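PrgZ (Enterococcus faecalis, PDB 4FAJ) binds a peptide pheromone as a membrane-anchored extracellular receptor of the solute-binding protein 5 family, and probably serves in peptide transport. Local coordinates at residues T85-A88 / N89-E92; I233-G237 / A238-T242; D475-S478 / F479-F483; T135-A139 / S140-A144. All coordinates share one frame; numbering follows the deposited sequence.

Contact 1 of 4, residues T85-A88 / N89-E92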
# COMPACT_ATOMS: atom_id res chain seq x y z
N THR A 85 2.28 -1.04 8.52
CA THR A 85 1.60 -1.30 9.80
C THR A 85 2.55 -1.28 11.01
O THR A 85 2.22 -0.70 12.06
CB THR A 85 0.81 -2.63 9.75
OG1 THR A 85 -0.33 -2.46 8.90
CG2 THR A 85 0.33 -3.03 11.16
N LEU A 86 3.72 -1.90 10.89
CA LEU A 86 4.68 -1.87 11.99
C LEU A 86 5.10 -0.43 12.28
O LEU A 86 5.08 0.02 13.43
CB LEU A 86 5.91 -2.70 11.69
CG LEU A 86 7.03 -2.60 12.73
CD1 LEU A 86 6.55 -3.05 14.11
CD2 LEU A 86 8.22 -3.44 12.25
N LEU A 87 5.47 0.30 11.24
CA LEU A 87 5.92 1.69 11.40
C LEU A 87 4.80 2.59 11.95
O LEU A 87 5.07 3.49 12.75
CB LEU A 87 6.51 2.26 10.09
CG LEU A 87 7.91 1.79 9.69
CD1 LEU A 87 8.33 2.44 8.34
CD2 LEU A 87 8.95 2.07 10.75
N ALA A 88 3.55 2.34 11.55
CA ALA A 88 2.42 3.11 12.09
C ALA A 88 2.25 2.90 13.60
O ALA A 88 1.65 3.73 14.28
CB ALA A 88 1.12 2.77 11.34
N ASN A 89 2.83 1.82 14.12
CA ASN A 89 2.71 1.46 15.54
C ASN A 89 3.98 1.66 16.40
O ASN A 89 3.87 1.89 17.62
CB ASN A 89 2.19 0.03 15.64
CG ASN A 89 0.73 -0.07 15.28
OD1 ASN A 89 -0.13 0.28 16.09
ND2 ASN A 89 0.44 -0.55 14.08
N VAL A 90 5.17 1.61 15.79
CA VAL A 90 6.40 1.95 16.51
C VAL A 90 6.88 3.38 16.24
O VAL A 90 7.72 3.89 16.96
CB VAL A 90 7.55 0.90 16.31
CG1 VAL A 90 7.09 -0.48 16.81
CG2 VAL A 90 8.04 0.85 14.86
N MET A 91 6.30 4.04 15.23
CA MET A 91 6.58 5.44 14.94
C MET A 91 5.28 6.24 14.89
O MET A 91 4.18 5.69 15.08
CB MET A 91 7.36 5.58 13.62
CG MET A 91 8.74 4.97 13.66
SD MET A 91 9.78 5.48 12.30
CE MET A 91 10.29 7.14 12.81
N GLU A 92 5.41 7.54 14.69
CA GLU A 92 4.27 8.46 14.61
C GLU A 92 4.64 9.67 13.77
O GLU A 92 5.81 10.08 13.74
CB GLU A 92 3.87 8.92 16.02
CG GLU A 92 2.62 9.79 16.05
CD GLU A 92 2.21 10.16 17.45
OE1 GLU A 92 2.97 10.89 18.14
OE2 GLU A 92 1.12 9.72 17.86
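Asn89 reaches back one helical turn and bonds to the backbone of Thr85 near the C-terminal end of helix 81-90. Its ND2 gives an N-H to Thr85 O at 2.7 Å, with an N-H...O angle of 157°. The acceptor lies near the amide plane. CG sits beside the backbone N (chi1 -73°), which swings the amide back along the helix. The same amide bonds to Tyr555 O through ND2 and to Tyr557 N through OD1, so its rotation is fixed and both polar atoms are used. Leu86 O is gripped twice, by Val90 N at 2.8 Å and by Asn89 N at 3.0 Å. The second donor stands above the carbonyl plane. Met91 N bonds to Leu87 O, and Met91 is the first residue to leave helical geometry. Against this bonded part, the apolar side is looser and its side chains only touch. Leu86 CD1 meets Val90 CG1 at 3.8 Å, and Leu87 CD2 lies alongside Met91 SD at the same distance. Thr85 is partly exposed, and its OG1 bonds to Gln81. Strand 252-257 covers Leu86 and Val90 through Ile255, while loops carrying Ala553, Tyr212 and Asn236 meet Ala88 and Met91.

Contact 2 of 4, residues I233-G237 / A238-T242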
# COMPACT_ATOMS: atom_id res chain seq x y z
N ILE A 233 17.82 2.00 14.21
CA ILE A 233 16.69 2.94 14.11
C ILE A 233 16.47 3.62 15.46
O ILE A 233 16.87 3.09 16.49
CB ILE A 233 15.37 2.23 13.68
CG1 ILE A 233 14.99 1.12 14.67
CG2 ILE A 233 15.51 1.63 12.28
CD1 ILE A 233 13.64 0.46 14.36
N VAL A 234 15.84 4.79 15.42
CA VAL A 234 15.34 5.47 16.61
C VAL A 234 13.90 5.86 16.30
O VAL A 234 13.64 6.58 15.33
CB VAL A 234 16.18 6.72 16.97
CG1 VAL A 234 15.49 7.53 18.07
CG2 VAL A 234 17.57 6.30 17.45
N THR A 235 12.97 5.36 17.10
CA THR A 235 11.55 5.51 16.81
C THR A 235 10.87 6.41 17.84
O THR A 235 11.50 6.88 18.78
CB THR A 235 10.87 4.14 16.75
OG1 THR A 235 10.94 3.51 18.04
CG2 THR A 235 11.55 3.27 15.69
N ASN A 236 9.58 6.67 17.64
CA ASN A 236 8.88 7.68 18.46
C ASN A 236 7.41 7.40 18.71
O ASN A 236 6.66 8.34 19.05
CB ASN A 236 8.99 9.04 17.76
CG ASN A 236 8.29 9.06 16.41
OD1 ASN A 236 8.13 8.02 15.77
ND2 ASN A 236 7.86 10.25 15.98
N GLY A 237 6.98 6.15 18.56
CA GLY A 237 5.56 5.81 18.58
C GLY A 237 5.07 5.19 19.87
O GLY A 237 5.75 5.19 20.89
N ALA A 238 3.85 4.67 19.81
CA ALA A 238 3.18 4.07 20.96
C ALA A 238 3.95 2.88 21.52
O ALA A 238 3.93 2.63 22.73
CB ALA A 238 1.77 3.65 20.57
N PHE A 239 4.63 2.16 20.63
CA PHE A 239 5.42 1.00 21.00
C PHE A 239 6.84 1.13 20.48
O PHE A 239 7.10 1.90 19.57
CB PHE A 239 4.76 -0.26 20.43
CG PHE A 239 3.34 -0.42 20.85
CD1 PHE A 239 3.03 -1.06 22.04
CD2 PHE A 239 2.31 0.09 20.07
CE1 PHE A 239 1.71 -1.20 22.45
CE2 PHE A 239 1.00 -0.05 20.46
CZ PHE A 239 0.70 -0.69 21.67
N ASN A 240 7.76 0.41 21.12
CA ASN A 240 9.14 0.27 20.65
C ASN A 240 9.28 -1.08 19.97
O ASN A 240 8.61 -2.03 20.34
CB ASN A 240 10.13 0.31 21.81
CG ASN A 240 10.28 1.67 22.44
OD1 ASN A 240 10.10 2.70 21.79
ND2 ASN A 240 10.66 1.69 23.72
N LEU A 241 10.16 -1.20 18.99
CA LEU A 241 10.44 -2.51 18.39
C LEU A 241 11.51 -3.17 19.26
O LEU A 241 12.64 -2.70 19.29
CB LEU A 241 10.92 -2.37 16.95
CG LEU A 241 11.27 -3.68 16.23
CD1 LEU A 241 10.05 -4.57 16.05
CD2 LEU A 241 11.92 -3.40 14.88
N THR A 242 11.13 -4.22 19.99
CA THR A 242 12.03 -4.84 20.97
C THR A 242 12.62 -6.19 20.52
O THR A 242 13.61 -6.64 21.09
CB THR A 242 11.35 -4.98 22.36
OG1 THR A 242 10.07 -5.60 22.22
CG2 THR A 242 11.17 -3.60 23.01
O HOH W 1 9.05 3.93 19.59
O HOH W 2 11.92 0.78 18.20
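The chi1 of Thr235 (64°) puts OG1 between the backbone N and the carbonyl carbon, on the side facing Asn240. Asn240 has CG beside its own backbone N (chi1 -71°), which brings OD1 back to within 3.9 Å of Thr235 OG1. Two ordered waters bridge a loop and the strand it leads into, strand 239-243, at the edge of a mixed four-stranded sheet. The two arms run nearly antiparallel, with directions 153° apart, but no direct hydrogen bond joins them. One water lies between Thr235 OG1, at 2.5 Å, and Asn240 OD1, at 2.7 Å from the same water. This water also accepts from Gly237 N and lies 2.8 Å from Phe239 O, so it ties the loop to the start of the strand. The other water accepts from Leu241 N and meets Thr235 OG1 at 2.9 Å. Thr235 OG1 therefore touches both waters and is the shared point of the bridge. Outside the turn, Gly237 O takes a bond from Asn258 ND2, and Phe239 and Leu241 pack on Ile255 of strand 252-257. Asn236 turns away from the strand arm, and its OD1 accepts from Glu92 N. At the open end of the turn the contact is apolar and loose: Ile233 CD1 meets Leu241 CD2 at 4.3 Å.

Contact 3 of 4, residues D475-S478 / F479-F483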
# COMPACT_ATOMS: atom_id res chain seq x y z
N ASP A 475 -8.58 9.36 -2.23
CA ASP A 475 -8.74 10.09 -3.47
C ASP A 475 -8.29 9.15 -4.60
O ASP A 475 -7.31 8.41 -4.43
CB ASP A 475 -7.93 11.39 -3.47
CG ASP A 475 -8.23 12.27 -4.66
OD1 ASP A 475 -7.72 11.98 -5.76
OD2 ASP A 475 -8.98 13.27 -4.51
N PRO A 476 -9.01 9.18 -5.74
CA PRO A 476 -8.64 8.29 -6.85
C PRO A 476 -7.17 8.42 -7.29
O PRO A 476 -6.59 7.43 -7.77
CB PRO A 476 -9.58 8.72 -7.98
CG PRO A 476 -10.67 9.46 -7.36
CD PRO A 476 -10.24 9.95 -6.01
N ILE A 477 -6.57 9.59 -7.09
CA ILE A 477 -5.19 9.82 -7.52
C ILE A 477 -4.17 8.92 -6.77
O ILE A 477 -3.11 8.66 -7.30
CB ILE A 477 -4.79 11.33 -7.41
CG1 ILE A 477 -3.53 11.67 -8.22
CG2 ILE A 477 -4.53 11.72 -5.96
CD1 ILE A 477 -3.53 11.25 -9.68
N SER A 478 -4.50 8.43 -5.58
CA SER A 478 -3.58 7.49 -4.89
C SER A 478 -3.31 6.28 -5.80
O SER A 478 -2.16 5.84 -5.93
CB SER A 478 -4.12 7.06 -3.52
OG SER A 478 -3.22 6.15 -2.89
N PHE A 479 -4.35 5.78 -6.47
CA PHE A 479 -4.18 4.71 -7.46
C PHE A 479 -3.63 5.16 -8.81
O PHE A 479 -2.69 4.55 -9.34
CB PHE A 479 -5.51 4.01 -7.72
CG PHE A 479 -5.86 2.98 -6.69
CD1 PHE A 479 -6.43 3.36 -5.50
CD2 PHE A 479 -5.59 1.64 -6.92
CE1 PHE A 479 -6.75 2.42 -4.53
CE2 PHE A 479 -5.92 0.68 -5.95
CZ PHE A 479 -6.48 1.08 -4.77
N LEU A 480 -4.23 6.21 -9.37
CA LEU A 480 -3.99 6.59 -10.76
C LEU A 480 -2.57 7.14 -10.99
O LEU A 480 -1.98 6.93 -12.06
CB LEU A 480 -5.09 7.53 -11.28
CG LEU A 480 -6.53 6.99 -11.21
CD1 LEU A 480 -7.59 8.07 -11.57
CD2 LEU A 480 -6.73 5.75 -12.12
N ALA A 481 -2.00 7.79 -9.97
CA ALA A 481 -0.61 8.27 -10.05
C ALA A 481 0.41 7.15 -10.32
O ALA A 481 1.46 7.40 -10.91
CB ALA A 481 -0.23 9.02 -8.76
N ASN A 482 0.09 5.91 -9.93
CA ASN A 482 1.01 4.78 -10.12
C ASN A 482 1.23 4.38 -11.58
O ASN A 482 2.15 3.64 -11.87
CB ASN A 482 0.53 3.56 -9.35
CG ASN A 482 0.49 3.79 -7.86
OD1 ASN A 482 1.21 4.64 -7.33
ND2 ASN A 482 -0.37 3.07 -7.18
N PHE A 483 0.35 4.83 -12.48
CA PHE A 483 0.50 4.52 -13.88
C PHE A 483 1.02 5.68 -14.71
O PHE A 483 1.09 5.59 -15.94
CB PHE A 483 -0.83 3.93 -14.40
CG PHE A 483 -1.26 2.74 -13.60
CD1 PHE A 483 -0.60 1.53 -13.74
CD2 PHE A 483 -2.22 2.87 -12.61
CE1 PHE A 483 -0.95 0.43 -12.95
CE2 PHE A 483 -2.57 1.78 -11.82
CZ PHE A 483 -1.94 0.57 -11.99
O HOH W 3 0.23 6.97 -5.13
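Backbone hydrogen bonds tie Pro476 and Ile477 to the turn that follows. Pro476 O accepts from Leu480 N at 3.1 Å, with an N-H...O angle of 164° and the donor in the carbonyl plane. Phe479 N adds a weak bond to the same oxygen. Ile477 O takes Ala481 N at 3.0 Å. A side-chain bond stands ahead of them: Asp475 OD1 accepts from Ile477 N at 3.0 Å through its anti lone pair. This is a capping bond ahead of a short helix, with 3-10 geometry following at 481-483. Asp475 OD1 also forms a salt bridge with Arg510, so the cap is shared with helix 510-524. The apolar contacts are wider. Ile477 CG1 is anti to the backbone N (chi1 -163°), and this carries CD1 forward to 4.1 Å from Ala481 CB. Pro476 CB meets Leu480 CD1 at 4.2 Å. One water mediates the last link. It donates to Ser478 O at 2.8 Å, and weakly to Asn482 OD1. Ser478 OG has its stronger partner outside, at Asp472 N. The Phe479 ring packs edge-to-face with Trp469, and Leu480 touches Leu514 of helix 510-524.

Contact 4 of 4, residues T135-A139 / S140-A144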
# COMPACT_ATOMS: atom_id res chain seq x y z
N THR A 135 14.67 12.54 23.80
CA THR A 135 14.98 13.84 23.21
C THR A 135 13.79 14.37 22.42
O THR A 135 12.95 13.60 21.94
CB THR A 135 16.25 13.79 22.32
OG1 THR A 135 16.04 12.91 21.21
CG2 THR A 135 17.47 13.33 23.13
N GLN A 136 13.74 15.69 22.28
CA GLN A 136 12.58 16.35 21.65
C GLN A 136 12.59 16.15 20.14
O GLN A 136 13.65 16.10 19.52
CB GLN A 136 12.56 17.85 21.98
CG GLN A 136 12.15 18.18 23.44
CD GLN A 136 10.65 17.94 23.74
OE1 GLN A 136 9.78 18.15 22.89
NE2 GLN A 136 10.36 17.51 24.97
N ILE A 137 11.40 16.01 19.57
CA ILE A 137 11.25 15.94 18.12
C ILE A 137 11.12 17.37 17.64
O ILE A 137 10.25 18.11 18.12
CB ILE A 137 9.98 15.16 17.71
CG1 ILE A 137 10.04 13.71 18.22
CG2 ILE A 137 9.84 15.16 16.19
CD1 ILE A 137 8.73 12.96 18.06
N THR A 138 12.00 17.78 16.72
CA THR A 138 12.03 19.16 16.26
C THR A 138 11.52 19.30 14.84
O THR A 138 11.44 18.33 14.09
CB THR A 138 13.46 19.76 16.30
OG1 THR A 138 14.25 19.13 15.30
CG2 THR A 138 14.12 19.60 17.69
N ALA A 139 11.20 20.54 14.47
CA ALA A 139 10.81 20.86 13.11
C ALA A 139 11.94 20.49 12.13
O ALA A 139 11.66 20.01 11.03
CB ALA A 139 10.48 22.33 13.00
N SER A 140 13.18 20.72 12.55
CA SER A 140 14.37 20.35 11.76
C SER A 140 14.51 18.86 11.44
O SER A 140 15.01 18.51 10.36
CB SER A 140 15.64 20.85 12.45
OG SER A 140 15.78 22.23 12.21
N ASP A 141 14.08 17.99 12.35
CA ASP A 141 13.96 16.55 12.07
C ASP A 141 13.06 16.29 10.85
O ASP A 141 13.38 15.44 9.99
CB ASP A 141 13.39 15.77 13.27
CG ASP A 141 14.35 15.67 14.45
OD1 ASP A 141 15.58 15.54 14.25
OD2 ASP A 141 13.86 15.69 15.61
N PHE A 142 11.92 16.99 10.77
CA PHE A 142 11.01 16.84 9.64
C PHE A 142 11.62 17.38 8.34
O PHE A 142 11.56 16.69 7.30
CB PHE A 142 9.64 17.49 9.89
CG PHE A 142 8.75 16.70 10.82
CD1 PHE A 142 7.93 15.70 10.33
CD2 PHE A 142 8.72 16.98 12.18
CE1 PHE A 142 7.11 14.97 11.18
CE2 PHE A 142 7.89 16.26 13.03
CZ PHE A 142 7.09 15.25 12.52
N VAL A 143 12.21 18.57 8.39
CA VAL A 143 12.84 19.17 7.21
C VAL A 143 13.87 18.21 6.60
O VAL A 143 13.81 17.92 5.40
CB VAL A 143 13.52 20.52 7.53
CG1 VAL A 143 14.42 20.95 6.38
CG2 VAL A 143 12.47 21.60 7.83
N ALA A 144 14.80 17.73 7.42
CA ALA A 144 15.83 16.80 6.95
C ALA A 144 15.27 15.46 6.46
O ALA A 144 15.79 14.90 5.49
CB ALA A 144 16.88 16.56 8.05
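The Phe142 ring meets two backbone oxygens at its edge, Thr138 O and Ala139 O, both near the ring plane. Thr138 O is 3.6 Å from ring atom CD2. Ile137 CG2 comes in obliquely to CE2 at 3.9 Å. The other flat group is the Asp141 carboxylate. Thr138 N meets its OD2 from above the carboxylate plane, at 3.0 Å and with a nearly straight N-H...O angle of 176°. Asp141 N in turn donates to Thr138 OG1 at 3.2 Å. The two bonds form a capping box, with Thr138 at the N-cap of helix 139-150. OG1 can accept there because its chi1 of 69° places it between the backbone N and the carbonyl carbon, over the first turn. Asp141 N also makes a weak bond to Thr138 O. The first full helical bond of the contact follows, from Val143 N to Ala139 O at 3.1 Å. The box lies at the helix N-terminus, where the helix dipole would probably favour the charged carboxylate. Asp141 has further partners: OD2 accepts from Trp131 NE1 and OD1 from Gln216 N, so both oxygens are satisfied. Ala139, Phe142 and Val143 lean on Leu191 of strand 190-194, and Ser140 touches Ser185 of strand 183-186 and Gln216 of helix 216-222.

How the contacts relate
Contacts 1 and 3 are buried, whereas contacts 2 and 4 are only partly so and lie farther from the centre of the chain. Contacts 1 and 2 are joined directly: Val90 O probably bonds to Gly237 N, and both pack on strand 252-257. Contact 4 reaches contact 2 through Ile137 CD1, which lies 3.5 Å from Asn236 ND2. Contact 3 stands apart, about 24 Å from contact 1 between centres and on the opposite side of the chain's centre. Contact 3 uses an aspartate ahead of its helix; contact 4 uses a threonine N-cap with an aspartate completing the box. In contact 1 an asparagine amide bonds back to the previous turn, and contact 2 relies on bridging waters.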